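Local coordinates for AvrPib protein (Magnaporthe oryzae, PDB 5Z1V) that is a secreted MAX effector of the rice blast fungus with avirulence function, which depends on a positively charged patch and a stabilized hydrophobic core, at residues Q14-K19 with K60-E64. Sequence-based numbering, arbitrary orientation.
Sequences QVTILK and KYTVE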
loop_
_atom_site.group_PDB
_atom_site.type_symbol
_atom_site.label_atom_id
_atom_site.label_comp_id
_atom_site.label_asym_id
_atom_site.label_seq_id
_atom_site.Cartn_x
_atom_site.Cartn_y
_atom_site.Cartn_z
ATOM N N GLN A 14 -6.164 -4.393 -1.159
ATOM C CA GLN A 14 -5.947 -3.320 -2.123
ATOM C C GLN A 14 -5.639 -2.048 -1.355
ATOM O O GLN A 14 -6.402 -1.639 -0.474
ATOM C CB GLN A 14 -7.163 -3.086 -3.022
ATOM C CG GLN A 14 -7.203 -3.935 -4.292
ATOM C CD GLN A 14 -8.038 -3.304 -5.402
ATOM O OE1 GLN A 14 -8.096 -2.075 -5.538
ATOM N NE2 GLN A 14 -8.684 -4.146 -6.208
ATOM N N VAL A 15 -4.520 -1.423 -1.685
ATOM C CA VAL A 15 -4.042 -0.252 -0.967
ATOM C C VAL A 15 -4.033 0.923 -1.925
ATOM O O VAL A 15 -3.380 0.869 -2.968
ATOM C CB VAL A 15 -2.641 -0.473 -0.397
ATOM C CG1 VAL A 15 -2.189 0.779 0.334
ATOM C CG2 VAL A 15 -2.642 -1.704 0.535
ATOM N N THR A 16 -4.703 2.003 -1.550
ATOM C CA THR A 16 -4.690 3.203 -2.371
ATOM C C THR A 16 -3.591 4.134 -1.887
ATOM O O THR A 16 -3.455 4.375 -0.684
ATOM C CB THR A 16 -6.048 3.896 -2.342
ATOM O OG1 THR A 16 -7.003 3.002 -2.911
ATOM C CG2 THR A 16 -6.027 5.212 -3.163
ATOM N N ILE A 17 -2.782 4.605 -2.827
ATOM C CA ILE A 17 -1.678 5.512 -2.553
ATOM C C ILE A 17 -2.143 6.915 -2.891
ATOM O O ILE A 17 -2.593 7.170 -4.027
ATOM C CB ILE A 17 -0.420 5.133 -3.353
ATOM C CG1 ILE A 17 0.037 3.727 -2.940
ATOM C CG2 ILE A 17 0.708 6.117 -3.048
ATOM C CD1 ILE A 17 1.409 3.341 -3.486
ATOM N N LEU A 18 -2.029 7.806 -1.898
ATOM C CA LEU A 18 -2.554 9.161 -1.918
ATOM C C LEU A 18 -1.409 10.157 -1.888
ATOM O O LEU A 18 -0.422 9.975 -1.168
ATOM C CB LEU A 18 -3.445 9.432 -0.697
ATOM C CG LEU A 18 -4.614 8.497 -0.464
ATOM C CD1 LEU A 18 -5.167 8.753 0.910
ATOM C CD2 LEU A 18 -5.671 8.719 -1.554
ATOM N N LYS A 19 -1.563 11.225 -2.655
ATOM C CA LYS A 19 -0.636 12.344 -2.635
ATOM C C LYS A 19 -1.461 13.550 -2.219
ATOM O O LYS A 19 -2.399 13.933 -2.929
ATOM C CB LYS A 19 0.001 12.524 -4.010
ATOM C CG LYS A 19 1.078 13.568 -4.047
ATOM C CD LYS A 19 1.798 13.489 -5.395
ATOM C CE LYS A 19 0.896 13.964 -6.506
ATOM N NZ LYS A 19 0.647 15.417 -6.375
ATOM N N LYS A 60 6.234 11.448 0.864
ATOM C CA LYS A 60 5.531 12.004 -0.290
ATOM C C LYS A 60 4.074 11.573 -0.331
ATOM O O LYS A 60 3.228 12.323 -0.839
ATOM C CB LYS A 60 6.205 11.547 -1.581
ATOM C CG LYS A 60 6.158 12.546 -2.721
ATOM C CD LYS A 60 6.716 11.931 -4.000
ATOM C CE LYS A 60 7.979 11.095 -3.768
ATOM N NZ LYS A 60 9.027 11.684 -2.895
ATOM N N TYR A 61 3.776 10.361 0.158
ATOM C CA TYR A 61 2.469 9.738 0.008
ATOM C C TYR A 61 1.944 9.264 1.354
ATOM O O TYR A 61 2.699 9.057 2.305
ATOM C CB TYR A 61 2.528 8.531 -0.944
ATOM C CG TYR A 61 3.126 8.854 -2.280
ATOM C CD1 TYR A 61 2.531 9.797 -3.098
ATOM C CD2 TYR A 61 4.284 8.216 -2.728
ATOM C CE1 TYR A 61 3.069 10.120 -4.320
ATOM C CE2 TYR A 61 4.833 8.526 -3.967
ATOM C CZ TYR A 61 4.210 9.478 -4.761
ATOM O OH TYR A 61 4.726 9.808 -5.989
ATOM N N THR A 62 0.633 9.089 1.418
ATOM C CA THR A 62 -0.020 8.304 2.455
ATOM C C THR A 62 -0.763 7.157 1.782
ATOM O O THR A 62 -0.775 7.037 0.552
ATOM C CB THR A 62 -0.972 9.151 3.294
ATOM O OG1 THR A 62 -1.951 9.739 2.442
ATOM C CG2 THR A 62 -0.209 10.261 4.047
ATOM N N VAL A 63 -1.358 6.286 2.588
ATOM C CA VAL A 63 -2.090 5.146 2.049
ATOM C C VAL A 63 -3.416 4.990 2.778
ATOM O O VAL A 63 -3.557 5.352 3.955
ATOM C CB VAL A 63 -1.273 3.826 2.136
ATOM C CG1 VAL A 63 -0.179 3.813 1.091
ATOM C CG2 VAL A 63 -0.650 3.670 3.500
ATOM N N GLU A 64 -4.383 4.415 2.066
ATOM C CA GLU A 64 -5.679 4.075 2.651
ATOM C C GLU A 64 -6.081 2.662 2.243
ATOM O O GLU A 64 -5.668 2.183 1.177
ATOM C CB GLU A 64 -6.727 5.085 2.203
ATOM C CG GLU A 64 -7.541 5.685 3.326
ATOM C CD GLU A 64 -7.954 7.102 2.991
ATOM O OE1 GLU A 64 -7.574 8.035 3.741
ATOM O OE2 GLU A 64 -8.621 7.277 1.944
HETATM O O HOH W 1 -6.557 -0.765 2.056
HETATM O O HOH W 2 -8.085 1.658 -0.534
HETATM O O HOH W 3 -1.636 11.991 1.241
#
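Val15, Ile17, Tyr61 and Val63 pack together on the inward face of the antiparallel pair formed by residues 14-19 and the C-terminal residues 60-64. CG1 of Val15, anti to its own backbone N (chi1 180°), abuts CB of Val63 at 3.7 Å, whereas Ile17 and Val63, a non-hydrogen-bonded pair, lie side by side and point the same way. Ile17 CG2 meets Tyr61 CB at 3.7 Å. Lys19 CB sits at the edge of the tyrosine ring, in its plane, and Lys60 CB lies over the centre of one face. Phe44 packs against the same ring with its plane turned by about 60°.

Four backbone hydrogen bonds, two each for Thr16–Glu64 and Leu18–Thr62, tie the C-terminal residues to one flank of the central strand 13-19, with strand 22-29 on its other flank; the straightest runs from Leu18 N to Thr62 O (2.9 Å, 175° at the hydrogen). This completes one of the two three-stranded antiparallel sheets of the MAX-effector β-sandwich, and Val15 and Val63 reach Pro54 of the opposing sheet.

The face that carries Thr16, Leu18, Thr62 and Glu64 is more open to solvent, although Leu18 itself is buried. Leu18 CB lies 3.5 Å from Thr62 OG1, and its CD1 rests against the Glu64 carboxylate (OE1 3.8 Å), an apolar side chain between exposed polar ones. One water links Thr16 OG1 to the Glu64 carbonyl O, and another lies 2.6 Å from Thr62 OG1, with a weak bond to Leu18 O.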